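Local coordinates for protein fucose-specific lectin (Aleuria aurantia, PDB 6GKE) that binds L-fucose through sites lying between neighbouring blades of a six-bladed beta-propeller, with strongest preference for alpha-1,6-linked core fucose on glycoproteins, at residues 4-9 with 279-284; 13-16 with 21-24; 89-92 with 97-100; 177-182 with 198-203. The protein carries 1 engineered substitution. All blocks are in the same frame, centred on the assembly; numbering follows the deposited sequence.

In the fold
The chain folds as a six-bladed beta-propeller of four-stranded antiparallel blades. Interaction 1 ties the start of the chain, in repeat 1, to strand 275-282 of the last repeat, and so helps close the ring of blades. The others follow in series between its segments: interaction 2 joins strands 1 and 2 of the first blade, interaction 3 strands 3 and 4 of the second, interaction 4 strands 2 and 4 of the fourth. Interactions 1 and 2 touch where F279 packs on Q23, with centres 21 Å apart. Interactions 2 to 4 contribute to fucose sites: 2 and 3, centres 18 Å apart, share one sugar between adjacent blades, and interaction 4, 26 to 30 Å from the other centres, serves two more.

Interaction 1 of 4, residues 4-9 with 279-284; sequences FLYTSK and FFQASG. With EDO (1,2-ethanediol), chain I; EDO (1,2-ethanediol), chain B.
Q281 has CG anti to its backbone N (chi1 -179°) and stays extended through chi2, a straight arm that carries its amide from strand 275-282 into the turn L5-S8; F4, also with an anti CG (chi1 -169°), lays its ring beneath that amide. NE2 hangs over the middle of the F4 ring, 3.3 Å from F4 CZ, with ring and amide planes 56° apart. The two ends of the amide grip successive parts of the type II turn. Q281 NE2 gives a hydrogen bond to L5 O at 2.9 Å, with the acceptor in the amide plane but the donor well above the carbonyl plane of L5. S8 N closes the turn onto the same L5 O from the opposite face. T7 N returns a bond to Q281 OE1 at 2.8 Å, in the carbonyl plane and on a lone pair. A water also donates to OE1 and to S8 O, adding a bridge beyond the direct bond. The Y6 and Q281 side chains cross at about a right angle, and the Y6 ring stacks on Y6 of the second subunit, placing the turn at the dimer interface. F27 meets the F4 ring edge-to-face. Hydrogen bonds at both OE1 and NE2 fix the rotation of the buried carboxamide, so one glutamine satisfies polar backbone atoms of the N-terminal turn while fastening it to the last blade.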
# COMPACT_ATOMS: atom_id res chain seq x y z
N PHE A 4 -8.61 1.42 1.79
CA PHE A 4 -8.28 1.50 0.36
C PHE A 4 -7.03 0.66 0.09
O PHE A 4 -5.97 0.94 0.62
CB PHE A 4 -8.04 2.97 0.01
CG PHE A 4 -7.93 3.37 -1.45
CD1 PHE A 4 -8.22 2.52 -2.51
CD2 PHE A 4 -7.58 4.68 -1.73
CE1 PHE A 4 -8.13 2.98 -3.82
CE2 PHE A 4 -7.48 5.13 -3.04
CZ PHE A 4 -7.78 4.28 -4.08
N LEU A 5 -7.16 -0.36 -0.76
CA LEU A 5 -6.03 -1.21 -1.10
C LEU A 5 -4.98 -0.38 -1.86
O LEU A 5 -5.28 0.24 -2.88
CB LEU A 5 -6.53 -2.38 -1.94
CG LEU A 5 -5.47 -3.35 -2.45
CD1 LEU A 5 -4.89 -4.17 -1.31
CD2 LEU A 5 -6.09 -4.25 -3.52
N TYR A 6 -3.74 -0.43 -1.39
CA TYR A 6 -2.65 0.29 -2.06
C TYR A 6 -2.40 -0.37 -3.41
O TYR A 6 -2.20 -1.58 -3.47
CB TYR A 6 -1.39 0.30 -1.21
CG TYR A 6 -0.17 0.85 -1.90
CD1 TYR A 6 -0.17 2.12 -2.45
CD2 TYR A 6 0.98 0.09 -2.01
CE1 TYR A 6 0.95 2.63 -3.08
CE2 TYR A 6 2.11 0.59 -2.63
CZ TYR A 6 2.10 1.86 -3.17
OH TYR A 6 3.23 2.34 -3.77
N THR A 7 -2.39 0.45 -4.46
CA THR A 7 -2.27 0.06 -5.89
C THR A 7 -3.56 -0.61 -6.40
O THR A 7 -3.57 -1.19 -7.48
CB THR A 7 -1.01 -0.74 -6.25
OG1 THR A 7 -1.06 -2.10 -5.81
CG2 THR A 7 0.25 -0.08 -5.73
N SER A 8 -4.67 -0.42 -5.68
CA SER A 8 -5.99 -0.66 -6.27
C SER A 8 -6.12 0.12 -7.58
O SER A 8 -5.71 1.28 -7.66
CB SER A 8 -7.07 -0.20 -5.32
OG SER A 8 -8.37 -0.33 -5.88
N LYS A 9 -6.80 -0.47 -8.55
CA LYS A 9 -7.27 0.31 -9.67
C LYS A 9 -8.49 1.12 -9.23
O LYS A 9 -9.05 0.91 -8.15
CB LYS A 9 -7.53 -0.58 -10.89
CG LYS A 9 -6.26 -1.07 -11.57
CD LYS A 9 -5.50 -2.15 -10.83
CE LYS A 9 -4.49 -2.82 -11.73
NZ LYS A 9 -3.70 -3.86 -11.03
N PHE A 279 -9.17 11.09 -10.58
CA PHE A 279 -8.89 10.48 -9.29
C PHE A 279 -7.48 9.89 -9.26
O PHE A 279 -6.99 9.40 -10.27
CB PHE A 279 -9.91 9.38 -9.00
CG PHE A 279 -11.31 9.92 -8.89
CD1 PHE A 279 -11.78 10.38 -7.67
CD2 PHE A 279 -12.12 10.05 -10.01
CE1 PHE A 279 -13.05 10.92 -7.56
CE2 PHE A 279 -13.39 10.60 -9.90
CZ PHE A 279 -13.85 11.04 -8.68
N PHE A 280 -6.87 9.92 -8.07
CA PHE A 280 -5.56 9.35 -7.84
C PHE A 280 -5.47 8.85 -6.39
O PHE A 280 -6.34 9.13 -5.56
CB PHE A 280 -4.45 10.35 -8.19
CG PHE A 280 -4.36 11.60 -7.35
CD1 PHE A 280 -5.09 12.73 -7.66
CD2 PHE A 280 -3.50 11.65 -6.26
CE1 PHE A 280 -4.97 13.89 -6.91
CE2 PHE A 280 -3.39 12.80 -5.50
CZ PHE A 280 -4.12 13.92 -5.83
N GLN A 281 -4.41 8.09 -6.12
CA GLN A 281 -4.20 7.49 -4.81
C GLN A 281 -2.94 8.08 -4.18
O GLN A 281 -1.87 8.08 -4.78
CB GLN A 281 -4.11 5.96 -4.92
CG GLN A 281 -3.93 5.27 -3.58
CD GLN A 281 -3.93 3.76 -3.73
OE1 GLN A 281 -3.09 3.19 -4.42
NE2 GLN A 281 -4.90 3.11 -3.10
N ALA A 282 -3.09 8.54 -2.93
CA ALA A 282 -2.05 9.25 -2.21
C ALA A 282 -1.85 8.63 -0.82
O ALA A 282 -2.57 7.72 -0.42
CB ALA A 282 -2.43 10.71 -2.09
N SER A 283 -0.87 9.16 -0.09
CA SER A 283 -0.64 8.74 1.28
C SER A 283 -1.94 8.87 2.08
O SER A 283 -2.74 9.77 1.85
CB SER A 283 0.47 9.54 1.92
OG SER A 283 0.09 10.90 2.05
N GLY A 284 -2.13 7.95 3.03
CA GLY A 284 -3.36 7.94 3.81
C GLY A 284 -3.73 6.54 4.31
O GLY A 284 -3.84 6.34 5.51
C1 EDO I . -2.41 -0.44 2.72
O1 EDO I . -1.87 0.85 3.00
C2 EDO I . -3.31 -0.67 1.51
O2 EDO I . -3.06 -1.97 0.87
C1 EDO B . -1.16 -3.27 -1.16
O1 EDO B . -0.15 -2.95 -2.12
C2 EDO B . -0.79 -3.60 0.28
O2 EDO B . -1.76 -3.06 1.24
O HOH W 1 -3.69 3.06 -7.22

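Interaction 2 of 4, residues 13-16 with 21-24. With FUC (alpha-L-fucopyranose), chain C.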
# COMPACT_ATOMS: atom_id res chain seq x y z
N ILE A 13 -17.46 7.41 -12.78
CA ILE A 13 -18.54 7.81 -13.67
C ILE A 13 -19.16 9.11 -13.13
O ILE A 13 -19.02 9.45 -11.95
CB ILE A 13 -19.61 6.71 -13.81
CG1 ILE A 13 -20.18 6.32 -12.44
CG2 ILE A 13 -19.06 5.51 -14.58
CD1 ILE A 13 -21.35 5.36 -12.48
N SER A 14 -19.88 9.79 -14.01
CA SER A 14 -20.53 11.05 -13.68
C SER A 14 -21.73 11.23 -14.60
O SER A 14 -21.67 10.83 -15.77
CB SER A 14 -19.55 12.20 -13.82
OG SER A 14 -20.10 13.45 -13.43
N TRP A 15 -22.80 11.85 -14.09
CA TRP A 15 -23.92 12.22 -14.94
C TRP A 15 -24.57 13.50 -14.41
O TRP A 15 -24.54 13.79 -13.22
CB TRP A 15 -24.94 11.09 -15.09
CG TRP A 15 -25.65 10.65 -13.84
CD1 TRP A 15 -26.88 11.05 -13.41
CD2 TRP A 15 -25.19 9.68 -12.89
NE1 TRP A 15 -27.21 10.40 -12.26
CE2 TRP A 15 -26.20 9.56 -11.91
CE3 TRP A 15 -24.02 8.92 -12.75
CZ2 TRP A 15 -26.07 8.71 -10.81
CZ3 TRP A 15 -23.90 8.08 -11.66
CH2 TRP A 15 -24.92 7.97 -10.71
N ALA A 16 -25.15 14.25 -15.34
CA ALA A 16 -25.89 15.46 -15.02
C ALA A 16 -27.18 15.09 -14.28
O ALA A 16 -27.81 14.09 -14.60
CB ALA A 16 -26.17 16.23 -16.28
N ARG A 21 -24.95 17.43 -10.33
CA ARG A 21 -24.04 16.40 -10.90
C ARG A 21 -23.80 15.23 -9.94
O ARG A 21 -23.24 15.42 -8.84
CB ARG A 21 -22.66 17.00 -11.18
CG ARG A 21 -21.62 16.00 -11.65
CD ARG A 21 -20.26 16.64 -11.52
NE ARG A 21 -19.20 15.79 -12.02
CZ ARG A 21 -17.91 16.03 -11.85
NH1 ARG A 21 -17.52 17.06 -11.11
NH2 ARG A 21 -17.02 15.27 -12.44
N GLN A 22 -24.07 14.01 -10.41
CA GLN A 22 -23.86 12.82 -9.60
C GLN A 22 -22.57 12.14 -10.07
O GLN A 22 -22.35 11.97 -11.26
CB GLN A 22 -25.03 11.85 -9.74
CG GLN A 22 -26.30 12.33 -9.05
CD GLN A 22 -26.21 12.31 -7.54
OE1 GLN A 22 -25.58 11.45 -6.95
NE2 GLN A 22 -26.87 13.26 -6.89
N GLN A 23 -21.72 11.76 -9.11
CA GLN A 23 -20.51 11.02 -9.40
C GLN A 23 -20.52 9.72 -8.58
O GLN A 23 -21.00 9.69 -7.44
CB GLN A 23 -19.26 11.80 -9.02
CG GLN A 23 -19.07 13.08 -9.80
CD GLN A 23 -17.78 13.74 -9.37
OE1 GLN A 23 -16.69 13.31 -9.74
NE2 GLN A 23 -17.91 14.80 -8.59
N ARG A 24 -19.93 8.67 -9.16
CA ARG A 24 -19.62 7.47 -8.41
C ARG A 24 -18.17 7.10 -8.72
O ARG A 24 -17.72 7.22 -9.85
CB ARG A 24 -20.53 6.30 -8.78
CG ARG A 24 -22.03 6.58 -8.67
CD ARG A 24 -22.50 6.73 -7.24
NE ARG A 24 -23.94 6.95 -7.14
CZ ARG A 24 -24.54 8.14 -7.16
NH1 ARG A 24 -23.83 9.25 -7.24
NH2 ARG A 24 -25.86 8.21 -7.12
C1 FUC C . -27.30 5.32 -5.25
C2 FUC C . -26.22 4.36 -4.78
C3 FUC C . -26.15 3.14 -5.71
C4 FUC C . -26.01 3.58 -7.16
C5 FUC C . -27.16 4.52 -7.50
C6 FUC C . -27.10 5.05 -8.93
O1 FUC C . -28.55 4.70 -5.01
O2 FUC C . -26.53 3.92 -3.45
O3 FUC C . -25.08 2.28 -5.30
O4 FUC C . -24.78 4.27 -7.38
O5 FUC C . -27.12 5.64 -6.62
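W15 and R24 meet at an angle, their flat groups turned 55° apart: the indole tip CH2 comes over the centre of one guanidinium face, 3.6 Å from R24 CZ. Against one face of the indole lies Q22, whose CB sits 3.7 Å from the centroid of the six-membered ring in a CH-pi contact. W15 is placed for both neighbours by its chi1 of 64°, which holds CG between the backbone N and the carbonyl carbon and folds the indole across the adjoining strand. Q22 bends at chi2, bringing OE1 round to the edge of the R24 guanidinium, where NH1 donates to it at 2.8 Å; NH1 also bonds Q23 O. These bonds restrain the rotation of the guanidinium and leave NE and NH2 directed at the sugar. NE donates to fucose O4 at 2.8 Å and NH2 to fucose O5 at 2.9 Å. I13 packs its CG1 against CB of R24 on the same sheet face. On the other face, the extended R21 chain brings NE to S14 OG at 2.9 Å, nearly straight (175°) and in the guanidinium plane; S14 OG has a further hydrogen bond with S271 of the last blade. Backbone bonds pair I13 with R24 and W15 with Q22, flanking the non-hydrogen-bonded pair S14 and Q23. E36 and W97 also bond this fucose. The result is an antiparallel hairpin of a propeller blade, with R24 presented to a fucose site between adjacent blades.

Interaction 3 of 4, residues 89-92 with 97-100. With FUC (alpha-L-fucopyranose), chain C; FUC (alpha-L-fucopyranose), chain D.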
# COMPACT_ATOMS: atom_id res chain seq x y z
N GLU A 89 -18.48 -8.72 -14.47
CA GLU A 89 -19.29 -7.51 -14.53
C GLU A 89 -20.29 -7.49 -13.38
O GLU A 89 -21.00 -8.46 -13.15
CB GLU A 89 -20.04 -7.48 -15.86
CG GLU A 89 -20.98 -6.30 -16.07
CD GLU A 89 -21.92 -6.52 -17.25
OE1 GLU A 89 -22.56 -7.59 -17.27
OE2 GLU A 89 -22.00 -5.63 -18.13
N PHE A 90 -20.35 -6.34 -12.70
CA PHE A 90 -21.41 -6.05 -11.74
C PHE A 90 -22.33 -5.01 -12.35
O PHE A 90 -21.90 -4.07 -13.02
CB PHE A 90 -20.83 -5.62 -10.39
CG PHE A 90 -20.09 -6.77 -9.76
CD1 PHE A 90 -20.79 -7.80 -9.17
CD2 PHE A 90 -18.71 -6.88 -9.86
CE1 PHE A 90 -20.14 -8.92 -8.66
CE2 PHE A 90 -18.06 -7.99 -9.35
CZ PHE A 90 -18.77 -9.01 -8.76
N VAL A 91 -23.63 -5.21 -12.11
CA VAL A 91 -24.71 -4.44 -12.68
C VAL A 91 -25.44 -3.70 -11.56
O VAL A 91 -25.90 -4.33 -10.62
CB VAL A 91 -25.70 -5.38 -13.39
CG1 VAL A 91 -27.03 -4.71 -13.72
CG2 VAL A 91 -25.08 -5.99 -14.63
N TYR A 92 -25.60 -2.38 -11.72
CA TYR A 92 -26.64 -1.66 -11.01
C TYR A 92 -27.77 -1.48 -12.01
O TYR A 92 -27.58 -0.84 -13.04
CB TYR A 92 -26.17 -0.32 -10.45
CG TYR A 92 -27.21 0.34 -9.58
CD1 TYR A 92 -27.43 -0.11 -8.29
CD2 TYR A 92 -28.00 1.38 -10.04
CE1 TYR A 92 -28.39 0.47 -7.47
CE2 TYR A 92 -28.97 1.97 -9.24
CZ TYR A 92 -29.16 1.52 -7.95
OH TYR A 92 -30.10 2.10 -7.15
N TRP A 97 -27.76 -3.86 -6.99
CA TRP A 97 -26.54 -4.43 -7.53
C TRP A 97 -26.68 -5.95 -7.63
O TRP A 97 -27.02 -6.61 -6.66
CB TRP A 97 -25.35 -4.08 -6.64
CG TRP A 97 -24.92 -2.65 -6.75
CD1 TRP A 97 -25.25 -1.62 -5.93
CD2 TRP A 97 -24.09 -2.09 -7.78
NE1 TRP A 97 -24.68 -0.46 -6.36
CE2 TRP A 97 -23.96 -0.72 -7.50
CE3 TRP A 97 -23.44 -2.62 -8.90
CZ2 TRP A 97 -23.18 0.13 -8.29
CZ3 TRP A 97 -22.68 -1.78 -9.68
CH2 TRP A 97 -22.55 -0.43 -9.38
N ILE A 98 -26.35 -6.48 -8.82
CA ILE A 98 -26.34 -7.91 -9.09
C ILE A 98 -25.11 -8.23 -9.95
O ILE A 98 -24.40 -7.35 -10.41
CB ILE A 98 -27.63 -8.36 -9.80
CG1 ILE A 98 -27.77 -7.74 -11.19
CG2 ILE A 98 -28.85 -8.09 -8.94
CD1 ILE A 98 -28.92 -8.28 -12.00
N THR A 99 -24.87 -9.53 -10.15
CA THR A 99 -23.84 -9.98 -11.07
C THR A 99 -24.40 -9.95 -12.49
O THR A 99 -25.48 -10.47 -12.74
CB THR A 99 -23.39 -11.39 -10.71
OG1 THR A 99 -22.88 -11.35 -9.38
CG2 THR A 99 -22.33 -11.93 -11.65
N GLY A 100 -23.64 -9.35 -13.42
CA GLY A 100 -24.02 -9.26 -14.82
C GLY A 100 -23.64 -10.50 -15.61
O GLY A 100 -22.94 -11.39 -15.12
C1 FUC C . -27.30 5.32 -5.25
C2 FUC C . -26.22 4.36 -4.78
C3 FUC C . -26.15 3.14 -5.71
C4 FUC C . -26.01 3.58 -7.16
C5 FUC C . -27.16 4.52 -7.50
C6 FUC C . -27.10 5.05 -8.93
O1 FUC C . -28.55 4.70 -5.01
O2 FUC C . -26.53 3.92 -3.45
O3 FUC C . -25.08 2.28 -5.30
O4 FUC C . -24.78 4.27 -7.38
O5 FUC C . -27.12 5.64 -6.62
C1 FUC D . -27.42 -6.54 -18.50
C2 FUC D . -26.12 -7.28 -18.25
C3 FUC D . -25.32 -7.42 -19.54
C4 FUC D . -25.11 -6.03 -20.14
C5 FUC D . -26.47 -5.40 -20.40
C6 FUC D . -26.38 -4.02 -21.02
O2 FUC D . -26.40 -8.58 -17.71
O3 FUC D . -24.09 -8.12 -19.28
O4 FUC D . -24.39 -5.16 -19.25
O5 FUC D . -27.18 -5.29 -19.16
O HOH W 2 -20.07 -11.21 -14.52
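Y92 CB is the bump that settles on W97, 3.5 Å from the centroid of the indole six-membered ring and almost exactly on its normal. With CG anti to the backbone N (chi1 -173°), the Y92 ring then swings past the pyrrole end, its CD1 3.4 Å from W97 NE1, and the two rings meet obliquely at 52°. Together they form a corner for one fucose: C4 of the sugar lies over the Y92 ring, while W97 NE1 donates in the indole plane to O3 at 3.0 Å.

On the opposite sheet face, V91 and I98 lie side by side. V91 CG2 presses closely on G100 CA, at 3.4 Å, and E89 OE1 comes within 3.3 Å of the same carbon. The bare glycine surface thus makes the hollow that receives both side chains. F90 and T99 lie side by side, on the same side of the sheet as Y92 and W97.

V91 and I98 exchange backbone hydrogen bonds, and G100 N bonds E89 O. E89 faces a second fucose, accepting from its O3 on OE1 at 2.6 Å and from its O4 on OE2 at 2.7 Å, while Y79 also bonds OE2. One hairpin therefore serves two sugars, pairing apolar cover and an indole donor for one with a bidentate carboxylate acceptor for the other.

Interaction 4 of 4, residues 177-182 with 198-203. With FUC (alpha-L-fucopyranose), chain F; FUC (alpha-L-fucopyranose), chain E.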
# COMPACT_ATOMS: atom_id res chain seq x y z
N ARG A 177 -18.77 6.44 -32.47
CA ARG A 177 -17.45 6.96 -32.85
C ARG A 177 -16.54 6.81 -31.63
O ARG A 177 -16.79 7.43 -30.59
CB ARG A 177 -17.50 8.44 -33.26
CG ARG A 177 -18.17 8.71 -34.60
CD ARG A 177 -18.19 10.19 -34.92
NE ARG A 177 -16.86 10.74 -35.17
CZ ARG A 177 -16.54 12.02 -35.05
NH1 ARG A 177 -17.40 12.88 -34.53
NH2 ARG A 177 -15.35 12.44 -35.43
N LEU A 178 -15.51 5.98 -31.78
CA LEU A 178 -14.72 5.51 -30.63
C LEU A 178 -13.27 5.94 -30.77
O LEU A 178 -12.72 5.91 -31.87
CB LEU A 178 -14.76 3.98 -30.56
CG LEU A 178 -16.12 3.33 -30.77
CD1 LEU A 178 -16.00 1.83 -30.58
CD2 LEU A 178 -17.18 3.91 -29.84
N ARG A 179 -12.65 6.29 -29.64
CA ARG A 179 -11.22 6.57 -29.60
C ARG A 179 -10.62 5.82 -28.40
O ARG A 179 -11.10 5.95 -27.27
CB ARG A 179 -10.94 8.07 -29.49
CG ARG A 179 -11.41 8.88 -30.69
CD ARG A 179 -10.68 8.55 -31.98
NE ARG A 179 -11.09 9.39 -33.10
CZ ARG A 179 -12.10 9.13 -33.93
NH1 ARG A 179 -12.86 8.06 -33.76
NH2 ARG A 179 -12.34 9.95 -34.94
N ILE A 180 -9.57 5.05 -28.69
CA ILE A 180 -8.89 4.20 -27.72
C ILE A 180 -7.43 4.65 -27.64
O ILE A 180 -6.79 4.81 -28.68
CB ILE A 180 -8.97 2.71 -28.11
CG1 ILE A 180 -10.39 2.28 -28.50
CG2 ILE A 180 -8.37 1.85 -27.00
CD1 ILE A 180 -11.45 2.48 -27.43
N TYR A 181 -6.94 4.86 -26.42
CA TYR A 181 -5.60 5.35 -26.15
C TYR A 181 -4.84 4.30 -25.36
O TYR A 181 -5.38 3.71 -24.43
CB TYR A 181 -5.65 6.69 -25.40
CG TYR A 181 -6.40 7.72 -26.20
CD1 TYR A 181 -5.76 8.47 -27.18
CD2 TYR A 181 -7.77 7.87 -26.06
CE1 TYR A 181 -6.46 9.35 -27.98
CE2 TYR A 181 -8.48 8.75 -26.85
CZ TYR A 181 -7.83 9.49 -27.82
OH TYR A 181 -8.55 10.33 -28.63
N TYR A 182 -3.59 4.06 -25.73
CA TYR A 182 -2.78 3.02 -25.10
C TYR A 182 -1.31 3.40 -25.28
O TYR A 182 -1.00 4.28 -26.06
CB TYR A 182 -3.09 1.66 -25.72
CG TYR A 182 -2.76 1.58 -27.18
CD1 TYR A 182 -3.65 2.03 -28.15
CD2 TYR A 182 -1.53 1.12 -27.61
CE1 TYR A 182 -3.33 2.00 -29.50
CE2 TYR A 182 -1.20 1.07 -28.95
CZ TYR A 182 -2.10 1.52 -29.90
OH TYR A 182 -1.75 1.48 -31.22
N SER A 198 -14.75 0.68 -39.71
CA SER A 198 -13.39 0.15 -39.65
C SER A 198 -12.59 0.87 -38.57
O SER A 198 -12.87 2.01 -38.22
CB SER A 198 -12.70 0.30 -40.98
OG SER A 198 -12.62 1.67 -41.34
N TRP A 199 -11.58 0.17 -38.06
CA TRP A 199 -10.59 0.75 -37.17
C TRP A 199 -9.43 1.33 -37.99
O TRP A 199 -8.98 0.70 -38.95
CB TRP A 199 -10.05 -0.29 -36.18
CG TRP A 199 -11.02 -0.65 -35.12
CD1 TRP A 199 -11.86 -1.73 -35.09
CD2 TRP A 199 -11.27 0.08 -33.91
NE1 TRP A 199 -12.61 -1.71 -33.94
CE2 TRP A 199 -12.29 -0.60 -33.21
CE3 TRP A 199 -10.75 1.25 -33.35
CZ2 TRP A 199 -12.77 -0.16 -31.98
CZ3 TRP A 199 -11.23 1.69 -32.14
CH2 TRP A 199 -12.23 0.99 -31.46
N TYR A 200 -8.92 2.48 -37.56
CA TYR A 200 -7.75 3.06 -38.19
C TYR A 200 -6.87 3.74 -37.14
O TYR A 200 -7.32 4.11 -36.06
CB TYR A 200 -8.15 4.03 -39.31
CG TYR A 200 -8.88 5.27 -38.87
CD1 TYR A 200 -8.18 6.42 -38.53
CD2 TYR A 200 -10.26 5.32 -38.83
CE1 TYR A 200 -8.84 7.58 -38.16
CE2 TYR A 200 -10.94 6.47 -38.46
CZ TYR A 200 -10.22 7.61 -38.12
OH TYR A 200 -10.86 8.76 -37.75
N VAL A 201 -5.60 3.89 -37.50
CA VAL A 201 -4.62 4.51 -36.61
C VAL A 201 -4.87 6.02 -36.57
O VAL A 201 -4.90 6.68 -37.61
CB VAL A 201 -3.19 4.18 -37.06
CG1 VAL A 201 -2.15 4.94 -36.24
CG2 VAL A 201 -2.92 2.68 -37.02
N GLY A 202 -5.03 6.56 -35.36
CA GLY A 202 -5.28 7.98 -35.18
C GLY A 202 -4.01 8.81 -35.25
O GLY A 202 -2.89 8.31 -35.18
N GLY A 203 -4.22 10.12 -35.36
CA GLY A 203 -3.12 11.07 -35.49
C GLY A 203 -2.45 11.43 -34.17
O GLY A 203 -1.35 11.98 -34.18
C1 FUC F . -9.20 11.57 -36.07
C2 FUC F . -7.94 11.31 -35.25
C3 FUC F . -7.68 12.48 -34.30
C4 FUC F . -8.92 12.72 -33.44
C5 FUC F . -10.10 13.02 -34.35
C6 FUC F . -11.39 13.26 -33.59
O1 FUC F . -8.90 12.64 -36.97
O2 FUC F . -6.83 11.09 -36.13
O3 FUC F . -6.50 12.26 -33.54
O4 FUC F . -9.25 11.57 -32.67
O5 FUC F . -10.30 11.91 -35.23
C1 FUC E . -18.72 -3.39 -33.72
C2 FUC E . -17.34 -3.91 -33.33
C3 FUC E . -16.29 -2.85 -33.69
C4 FUC E . -16.64 -1.51 -33.04
C5 FUC E . -18.01 -1.10 -33.55
C6 FUC E . -18.46 0.24 -33.02
O1 FUC E . -18.79 -3.38 -35.14
O2 FUC E . -17.09 -5.17 -33.99
O3 FUC E . -14.98 -3.30 -33.33
O4 FUC E . -16.73 -1.62 -31.61
O5 FUC E . -18.97 -2.09 -33.18
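Strand 177-182 and strand 199-201 run at 46° to each other, their axes 9.4 Å apart at the closest approach. No backbone bond links them directly, since strand 188-194 lies between them in the blade, and the contact is carried by side chains that reach past the intervening strand. L178 and I180 point toward the second segment and meet the indole of W199: I180 CG1 lies 3.7 Å from W199 CH2, and L178 CD1 lies 4.0 Å from that same atom. Both touch the indole obliquely. W199 reaches back with CG beside its backbone N (chi1 -73°), while NE1 at the other end of the indole donates in the ring plane to fucose O3 at 2.9 Å. L178 CD1 also flanks this sugar.

R179 starts out on the other face and bends at chi2 to serve a second fucose. Its NE donates to O4 at 2.9 Å and its NH2 to O5 at 2.8 Å; NH1 is held by L178 O. The Y200 ring is turned 67° from the guanidinium. D195 bridges the two residues, bonding Y200 OH and forming a salt bridge with R179 NH2. G203 N also donates to O2 of the second sugar at 2.9 Å.

Towards the preceding blade, F159 of strand 153-162 and Y133 of strand 129-134 pack on I180 and W199; within its own blade, W194 of strand 188-194 meets W199 edge-to-face.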